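Local coordinates for MdbA protein (Corynebacterium diphtheriae, PDB 5C00), which acts as a thiol-disulfide oxidoreductase of the DsbA family, probably forming disulfide bonds in exported proteins, and is essential for viability, pilus assembly, toxin production and virulence, at residues E51-P56 with L82-F87; N96-G101 with D164-A169. All blocks are in the same frame, centred on the assembly; numbering follows the deposited sequence.

Interaction 1 of 2, residues E51-P56 with L82-F87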
ATOM      1  N   GLU A  51       3.190  -6.208  -2.406  1.00 18.77           N
ATOM      2  CA  GLU A  51       4.321  -5.307  -2.299  1.00 19.14           C
ATOM      3  C   GLU A  51       4.782  -5.228  -0.866  1.00 18.07           C
ATOM      4  O   GLU A  51       4.096  -5.666   0.078  1.00 16.70           O
ATOM      5  CB  GLU A  51       4.031  -3.918  -2.911  1.00 20.65           C
ATOM      6  CG  GLU A  51       2.906  -3.182  -2.314  1.00 23.71           C
ATOM      7  CD  GLU A  51       2.448  -1.874  -3.067  1.00 25.87           C
ATOM      8  OE1 GLU A  51       1.495  -1.306  -2.552  1.00 28.46           O
ATOM      9  OE2 GLU A  51       2.967  -1.464  -4.145  1.00 28.94           O
ATOM     10  N   ASP A  52       5.972  -4.676  -0.721  1.00 17.37           N
ATOM     11  CA  ASP A  52       6.608  -4.451   0.611  1.00 16.92           C
ATOM     12  C   ASP A  52       7.171  -3.014   0.584  1.00 16.47           C
ATOM     13  O   ASP A  52       7.829  -2.608  -0.388  1.00 15.31           O
ATOM     14  CB  ASP A  52       7.633  -5.566   0.815  1.00 17.58           C
ATOM     15  CG  ASP A  52       8.390  -5.492   2.161  1.00 17.99           C
ATOM     16  OD1 ASP A  52       8.937  -4.430   2.525  1.00 16.67           O
ATOM     17  OD2 ASP A  52       8.494  -6.540   2.821  1.00 18.06           O
ATOM     18  N   PHE A  53       6.941  -2.247   1.637  1.00 16.09           N
ATOM     19  CA  PHE A  53       7.406  -0.851   1.676  1.00 16.48           C
ATOM     20  C   PHE A  53       8.949  -0.681   1.729  1.00 17.51           C
ATOM     21  O   PHE A  53       9.433   0.440   1.560  1.00 18.32           O
ATOM     22  CB  PHE A  53       6.768  -0.098   2.791  1.00 17.33           C
ATOM     23  CG  PHE A  53       5.376   0.387   2.475  1.00 17.46           C
ATOM     24  CD1 PHE A  53       5.205   1.544   1.703  1.00 16.70           C
ATOM     25  CD2 PHE A  53       4.248  -0.287   2.945  1.00 17.39           C
ATOM     26  CE1 PHE A  53       3.954   2.019   1.399  1.00 17.20           C
ATOM     27  CE2 PHE A  53       2.997   0.184   2.610  1.00 18.02           C
ATOM     28  CZ  PHE A  53       2.841   1.336   1.873  1.00 18.06           C
ATOM     29  N   SER A  54       9.716  -1.759   1.903  1.00 16.68           N
ATOM     30  CA  SER A  54      11.169  -1.643   1.837  1.00 18.64           C
ATOM     31  C   SER A  54      11.737  -2.159   0.514  1.00 19.93           C
ATOM     32  O   SER A  54      12.953  -2.265   0.369  1.00 20.46           O
ATOM     33  CB  SER A  54      11.831  -2.382   2.993  1.00 19.29           C
ATOM     34  OG  SER A  54      11.343  -1.845   4.209  1.00 19.42           O
ATOM     35  N   CYS A  55      10.871  -2.498  -0.419  1.00 18.49           N
ATOM     36  CA  CYS A  55      11.277  -3.112  -1.682  1.00 21.23           C
ATOM     37  C   CYS A  55      11.534  -2.065  -2.782  1.00 20.02           C
ATOM     38  O   CYS A  55      10.618  -1.386  -3.214  1.00 19.66           O
ATOM     39  CB  CYS A  55      10.175  -4.081  -2.068  1.00 21.86           C
ATOM     40  SG  CYS A  55      10.348  -4.785  -3.694  1.00 27.82           S
ATOM     41  N   PRO A  56      12.794  -1.933  -3.233  1.00 21.28           N
ATOM     42  CA  PRO A  56      13.101  -0.886  -4.209  1.00 22.68           C
ATOM     43  C   PRO A  56      12.430  -1.132  -5.539  1.00 21.69           C
ATOM     44  O   PRO A  56      12.019  -0.190  -6.198  1.00 21.69           O
ATOM     45  CB  PRO A  56      14.640  -0.918  -4.367  1.00 24.39           C
ATOM     46  CG  PRO A  56      15.122  -2.041  -3.530  1.00 25.68           C
ATOM     47  CD  PRO A  56      13.997  -2.563  -2.669  1.00 24.03           C
ATOM     48  N   LEU A  82      -4.478  -4.779  -2.601  1.00 16.37           N
ATOM     49  CA  LEU A  82      -3.132  -4.501  -2.195  1.00 17.04           C
ATOM     50  C   LEU A  82      -2.830  -5.392  -0.990  1.00 16.99           C
ATOM     51  O   LEU A  82      -3.492  -5.279   0.066  1.00 17.96           O
ATOM     52  CB  LEU A  82      -2.917  -3.032  -1.833  1.00 16.94           C
ATOM     53  CG  LEU A  82      -3.046  -2.039  -2.983  1.00 19.03           C
ATOM     54  CD1 LEU A  82      -3.052  -0.648  -2.396  1.00 18.58           C
ATOM     55  CD2 LEU A  82      -1.921  -2.207  -3.976  1.00 19.97           C
ATOM     56  N   ARG A  83      -1.930  -6.346  -1.212  1.00 17.39           N
ATOM     57  CA  ARG A  83      -1.549  -7.366  -0.244  1.00 17.85           C
ATOM     58  C   ARG A  83      -0.134  -7.071   0.211  1.00 17.96           C
ATOM     59  O   ARG A  83       0.860  -7.416  -0.470  1.00 17.81           O
ATOM     60  CB  ARG A  83      -1.689  -8.738  -0.871  1.00 18.05           C
ATOM     61  CG  ARG A  83      -3.169  -9.086  -1.164  1.00 19.13           C
ATOM     62  CD  ARG A  83      -3.411 -10.570  -1.481  1.00 21.32           C
ATOM     63  NE  ARG A  83      -4.844 -10.788  -1.606  1.00 22.66           N
ATOM     64  CZ  ARG A  83      -5.683 -10.903  -0.582  1.00 23.81           C
ATOM     65  NH1 ARG A  83      -5.256 -10.872   0.661  1.00 24.74           N
ATOM     66  NH2 ARG A  83      -6.984 -11.021  -0.808  1.00 27.34           N
ATOM     67  N   ILE A  84      -0.070  -6.351   1.325  1.00 17.72           N
ATOM     68  CA  ILE A  84       1.191  -5.869   1.827  1.00 18.24           C
ATOM     69  C   ILE A  84       1.941  -6.877   2.677  1.00 18.23           C
ATOM     70  O   ILE A  84       1.401  -7.549   3.564  1.00 18.00           O
ATOM     71  CB  ILE A  84       1.053  -4.514   2.584  1.00 18.72           C
ATOM     72  CG1 ILE A  84       0.183  -3.511   1.799  1.00 19.66           C
ATOM     73  CG2 ILE A  84       2.434  -3.953   2.846  1.00 18.49           C
ATOM     74  CD1 ILE A  84       0.601  -3.310   0.375  1.00 21.07           C
ATOM     75  N   LEU A  85       3.228  -7.002   2.372  1.00 17.14           N
ATOM     76  CA  LEU A  85       4.101  -7.951   3.008  1.00 18.48           C
ATOM     77  C   LEU A  85       5.113  -7.233   3.914  1.00 18.70           C
ATOM     78  O   LEU A  85       5.299  -6.024   3.802  1.00 18.15           O
ATOM     79  CB  LEU A  85       4.856  -8.725   1.940  1.00 17.95           C
ATOM     80  CG  LEU A  85       4.029  -9.476   0.898  1.00 19.51           C
ATOM     81  CD1 LEU A  85       4.900  -9.944  -0.208  1.00 20.99           C
ATOM     82  CD2 LEU A  85       3.305 -10.656   1.540  1.00 21.02           C
ATOM     83  N   ASN A  86       5.770  -7.979   4.812  1.00 19.62           N
ATOM     84  CA  ASN A  86       6.880  -7.448   5.603  1.00 19.20           C
ATOM     85  C   ASN A  86       8.099  -8.396   5.599  1.00 20.21           C
ATOM     86  O   ASN A  86       8.924  -8.389   6.517  1.00 18.55           O
ATOM     87  CB  ASN A  86       6.465  -7.076   7.035  1.00 20.20           C
ATOM     88  CG  ASN A  86       6.082  -8.270   7.873  1.00 21.64           C
ATOM     89  OD1 ASN A  86       6.094  -9.369   7.361  1.00 19.88           O
ATOM     90  ND2 ASN A  86       5.702  -8.049   9.169  1.00 22.76           N
ATOM     91  N   PHE A  87       8.199  -9.207   4.555  1.00 20.97           N
ATOM     92  CA  PHE A  87       9.260 -10.226   4.437  1.00 21.33           C
ATOM     93  C   PHE A  87      10.643  -9.603   4.408  1.00 21.20           C
ATOM     94  O   PHE A  87      11.628 -10.223   4.842  1.00 22.36           O
ATOM     95  CB  PHE A  87       8.996 -11.131   3.202  1.00 21.60           C
ATOM     96  CG  PHE A  87       9.303 -10.507   1.872  1.00 22.04           C
ATOM     97  CD1 PHE A  87       8.427  -9.639   1.267  1.00 21.64           C
ATOM     98  CD2 PHE A  87      10.460 -10.849   1.185  1.00 23.87           C
ATOM     99  CE1 PHE A  87       8.707  -9.062   0.045  1.00 22.13           C
ATOM    100  CE2 PHE A  87      10.766 -10.276  -0.039  1.00 23.25           C
ATOM    101  CZ  PHE A  87       9.906  -9.385  -0.626  1.00 23.67           C
TER
HETATM  102  O   HOH W   1       5.703  -3.224   4.021  1.00 16.67           O
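Leu85 and Glu51 form the last direct bond between two parallel strands, and just beyond it a water takes over, donating to Leu85 O and accepting from Phe53 N, at 2.8 and 2.9 Å. These are the C-terminal ends of the two strands of the beta-alpha-beta unit of the thioredoxin fold, strand 45-52, helix 56-74 and strand 78-85. Two backbone bonds precede the water. Leu85 N reaches Glu51 O at 2.8 Å and is nearly straight (164° at the hydrogen); Glu51 N to Arg83 O is longer, 3.3 Å, with the donor above the carbonyl plane.

Glu51 and Ile84 share one face of the sheet and run side by side. Glu51 CG sits between its own N and carbonyl carbon (chi1 60°), which sets it 3.5 Å from Ile84 CD1; the extended chain beyond carries the buried carboxylate on to Arg120, salt-bridged to OE1. Ile84 CG2, the other branch, packs against the Phe53 ring.

Asp52 turns the chain toward Cys55, the N-cap of helix 56-74 and first cysteine of a probable CxxC redox motif. Asp52 OD2 accepts from Leu88 N, and Asp52 CB packs 3.7 Å from Phe87 CE1. Asp52 OD1 bonds to Ser97 OG and also closes an Asx turn through its anti lone pair, taking Ser54 N at 2.9 Å.

Interaction 2 of 2, residues N96-G101 with D164-A169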
ATOM      1  N   ASN A  96      11.413  -1.629   9.188  1.00 16.84           N
ATOM      2  CA  ASN A  96      10.895  -0.574   8.375  1.00 17.73           C
ATOM      3  C   ASN A  96       9.657  -1.045   7.618  1.00 16.90           C
ATOM      4  O   ASN A  96       8.747  -0.304   7.476  1.00 15.65           O
ATOM      5  CB  ASN A  96      11.945  -0.153   7.362  1.00 20.15           C
ATOM      6  CG  ASN A  96      11.512   1.034   6.558  1.00 21.21           C
ATOM      7  OD1 ASN A  96      11.526   2.161   7.061  1.00 26.36           O
ATOM      8  ND2 ASN A  96      11.077   0.809   5.333  1.00 21.48           N
ATOM      9  N   SER A  97       9.651  -2.278   7.093  1.00 16.64           N
ATOM     10  CA  SER A  97       8.510  -2.749   6.297  1.00 16.76           C
ATOM     11  C   SER A  97       7.245  -2.796   7.163  1.00 16.61           C
ATOM     12  O   SER A  97       6.135  -2.444   6.724  1.00 17.25           O
ATOM     13  CB  SER A  97       8.814  -4.160   5.711  1.00 16.73           C
ATOM     14  OG  SER A  97       9.957  -4.134   4.819  1.00 19.18           O
ATOM     15  N   THR A  98       7.407  -3.212   8.404  1.00 16.92           N
ATOM     16  CA  THR A  98       6.261  -3.229   9.334  1.00 17.54           C
ATOM     17  C   THR A  98       5.834  -1.842   9.753  1.00 16.83           C
ATOM     18  O   THR A  98       4.641  -1.552   9.802  1.00 16.24           O
ATOM     19  CB  THR A  98       6.518  -4.103  10.567  1.00 18.39           C
ATOM     20  OG1 THR A  98       6.825  -5.428  10.136  1.00 19.87           O
ATOM     21  CG2 THR A  98       5.235  -4.123  11.486  1.00 17.98           C
ATOM     22  N   LYS A  99       6.785  -0.992  10.110  1.00 16.75           N
ATOM     23  CA  LYS A  99       6.444   0.385  10.507  1.00 17.36           C
ATOM     24  C   LYS A  99       5.693   1.155   9.405  1.00 16.60           C
ATOM     25  O   LYS A  99       4.636   1.776   9.645  1.00 16.62           O
ATOM     26  CB  LYS A  99       7.688   1.131  10.958  1.00 18.23           C
ATOM     27  CG  LYS A  99       8.179   0.718  12.320  1.00 19.55           C
ATOM     28  CD  LYS A  99       9.457   1.473  12.690  1.00 21.52           C
ATOM     29  CE  LYS A  99       9.803   1.237  14.162  1.00 23.32           C
ATOM     30  NZ  LYS A  99      10.290  -0.139  14.409  1.00 25.12           N
ATOM     31  N   ALA A 100       6.199   1.084   8.180  1.00 15.98           N
ATOM     32  CA  ALA A 100       5.598   1.755   7.036  1.00 14.48           C
ATOM     33  C   ALA A 100       4.246   1.113   6.706  1.00 15.37           C
ATOM     34  O   ALA A 100       3.241   1.799   6.483  1.00 16.18           O
ATOM     35  CB  ALA A 100       6.551   1.641   5.848  1.00 14.97           C
ATOM     36  N   GLY A 101       4.223  -0.219   6.669  1.00 15.99           N
ATOM     37  CA  GLY A 101       3.032  -0.950   6.283  1.00 15.74           C
ATOM     38  C   GLY A 101       1.929  -0.770   7.303  1.00 15.52           C
ATOM     39  O   GLY A 101       0.777  -0.553   6.945  1.00 15.69           O
ATOM     40  N   ASP A 164      -2.486  -6.190  13.622  1.00 25.26           N
ATOM     41  CA  ASP A 164      -3.247  -6.610  12.453  1.00 24.28           C
ATOM     42  C   ASP A 164      -2.445  -6.575  11.160  1.00 23.06           C
ATOM     43  O   ASP A 164      -2.538  -7.487  10.310  1.00 22.90           O
ATOM     44  CB  ASP A 164      -4.508  -5.815  12.317  1.00 24.97           C
ATOM     45  CG  ASP A 164      -5.630  -6.376  13.169  1.00 27.14           C
ATOM     46  OD1 ASP A 164      -5.510  -7.494  13.637  1.00 28.79           O
ATOM     47  OD2 ASP A 164      -6.622  -5.683  13.358  1.00 32.04           O
ATOM     48  N   PHE A 165      -1.586  -5.591  11.025  1.00 20.59           N
ATOM     49  CA  PHE A 165      -0.706  -5.586   9.870  1.00 20.14           C
ATOM     50  C   PHE A 165       0.132  -6.890   9.781  1.00 21.05           C
ATOM     51  O   PHE A 165       0.246  -7.473   8.733  1.00 20.12           O
ATOM     52  CB  PHE A 165       0.241  -4.420   9.908  1.00 20.21           C
ATOM     53  CG  PHE A 165       1.214  -4.470   8.793  1.00 19.66           C
ATOM     54  CD1 PHE A 165       0.842  -3.995   7.532  1.00 19.41           C
ATOM     55  CD2 PHE A 165       2.444  -4.987   8.984  1.00 19.88           C
ATOM     56  CE1 PHE A 165       1.711  -4.102   6.472  1.00 19.42           C
ATOM     57  CE2 PHE A 165       3.325  -5.068   7.935  1.00 19.17           C
ATOM     58  CZ  PHE A 165       2.937  -4.642   6.683  1.00 18.11           C
ATOM     59  N   ARG A 166       0.736  -7.290  10.890  1.00 21.90           N
ATOM     60  CA  ARG A 166       1.520  -8.547  10.931  1.00 23.22           C
ATOM     61  C   ARG A 166       0.654  -9.756  10.581  1.00 23.02           C
ATOM     62  O   ARG A 166       1.091 -10.640   9.872  1.00 22.20           O
ATOM     63  CB  ARG A 166       2.081  -8.752  12.323  1.00 25.03           C
ATOM     64  CG  ARG A 166       3.158  -7.781  12.736  1.00 25.72           C
ATOM     65  CD  ARG A 166       3.459  -7.902  14.235  1.00 26.56           C
ATOM     66  NE  ARG A 166       4.391  -6.816  14.604  1.00 26.99           N
ATOM     67  CZ  ARG A 166       4.306  -6.015  15.646  1.00 28.83           C
ATOM     68  NH1 ARG A 166       3.322  -6.128  16.547  1.00 29.72           N
ATOM     69  NH2 ARG A 166       5.250  -5.083  15.801  1.00 28.91           N
ATOM     70  N   LYS A 167      -0.564  -9.823  11.119  1.00 23.33           N
ATOM     71  CA  LYS A 167      -1.478 -10.921  10.772  0.60 25.06           C
ATOM     72  C   LYS A 167      -1.777 -10.919   9.275  1.00 23.40           C
ATOM     73  O   LYS A 167      -1.752 -11.997   8.610  1.00 22.41           O
ATOM     74  CB  LYS A 167      -2.756 -10.832  11.613  0.60 26.93           C
ATOM     75  CG  LYS A 167      -4.017 -11.461  11.044  0.60 31.02           C
ATOM     76  CD  LYS A 167      -5.149 -11.331  12.073  0.60 33.01           C
ATOM     77  CE  LYS A 167      -6.503 -11.040  11.442  0.60 35.65           C
ATOM     78  NZ  LYS A 167      -7.144  -9.803  12.006  0.60 36.31           N
ATOM     79  N   PHE A 168      -2.025  -9.726   8.717  1.00 21.52           N
ATOM     80  CA  PHE A 168      -2.254  -9.600   7.274  1.00 21.45           C
ATOM     81  C   PHE A 168      -1.017  -9.987   6.464  1.00 20.71           C
ATOM     82  O   PHE A 168      -1.107 -10.662   5.425  1.00 20.17           O
ATOM     83  CB  PHE A 168      -2.638  -8.182   6.905  1.00 23.01           C
ATOM     84  CG  PHE A 168      -3.999  -7.758   7.390  1.00 24.72           C
ATOM     85  CD1 PHE A 168      -4.796  -8.606   8.161  1.00 27.92           C
ATOM     86  CD2 PHE A 168      -4.450  -6.490   7.118  1.00 25.78           C
ATOM     87  CE1 PHE A 168      -6.026  -8.170   8.606  1.00 29.80           C
ATOM     88  CE2 PHE A 168      -5.675  -6.058   7.553  1.00 27.72           C
ATOM     89  CZ  PHE A 168      -6.454  -6.903   8.321  1.00 29.78           C
ATOM     90  N   ALA A 169       0.117  -9.515   6.918  1.00 20.13           N
ATOM     91  CA  ALA A 169       1.357  -9.798   6.211  1.00 21.17           C
ATOM     92  C   ALA A 169       1.612 -11.315   6.177  1.00 22.82           C
ATOM     93  O   ALA A 169       1.986 -11.863   5.137  1.00 21.43           O
ATOM     94  CB  ALA A 169       2.521  -9.060   6.859  1.00 21.47           C
TER
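Phe165 of helix 164-169 lays its ring on Gly101 and Thr98 of helix 96-101, the two short axes passing 10.1 Å apart at 114°. CB leaves the backbone toward the partner helix, and with CG anti to the main-chain N (chi1 175°) the ring is carried onto it. CG is 4.1 Å from Gly101 C. From there the ring's two sides diverge: CD1 comes to 3.4 Å from Gly101 C and CE1 equally close to Gly101 CA, while CD2 meets the methyl CG2 of Thr98 at 3.8 Å and CE2 lies near Thr98 CA. CZ, at the tip, reaches Gly101 CA and Ser97 O, the latter at 3.9 Å. One face of the ring thus rests on helix backbone, with Gly101 C and Thr98 O both over it.

Thr98 CG2 also approaches the Arg166 guanidinium obliquely, 4.2 Å from NE, which itself donates to Asp93 O. Thr98 OG1 is bonded to Asn86 ND2, so this threonine offers its methyl to one helix and its hydroxyl to the chain following strand 78-85. No hydrogen bond joins the two segments: their contact is van der Waals, an aromatic ring against the Gly101 backbone and the Thr98 methyl, and depends on close fit rather than polar pairing.

Overall arrangement
From the N terminus, strand 45-52 comes first; the chain turns through a probable CxxC motif into helix 56-74 and returns along strand 78-85, where interaction 1 closes a loop of 25 residues. Only then does interaction 2 open, in helix 96-109, closing 62 residues later on helix 162-180 after a largely helical excursion. The contacts therefore stand in series, neither nested nor crossed, with centres about 9 Å apart. They also touch: Ser97 OG probably bonds to Asp52 OD1 and Ser54 OG, and Phe53 packs on Ala100 and Gly101. Interaction 1 joins two strands of the thioredoxin sheet; interaction 2 joins helices beside it, and Phe165 also reaches Ile84.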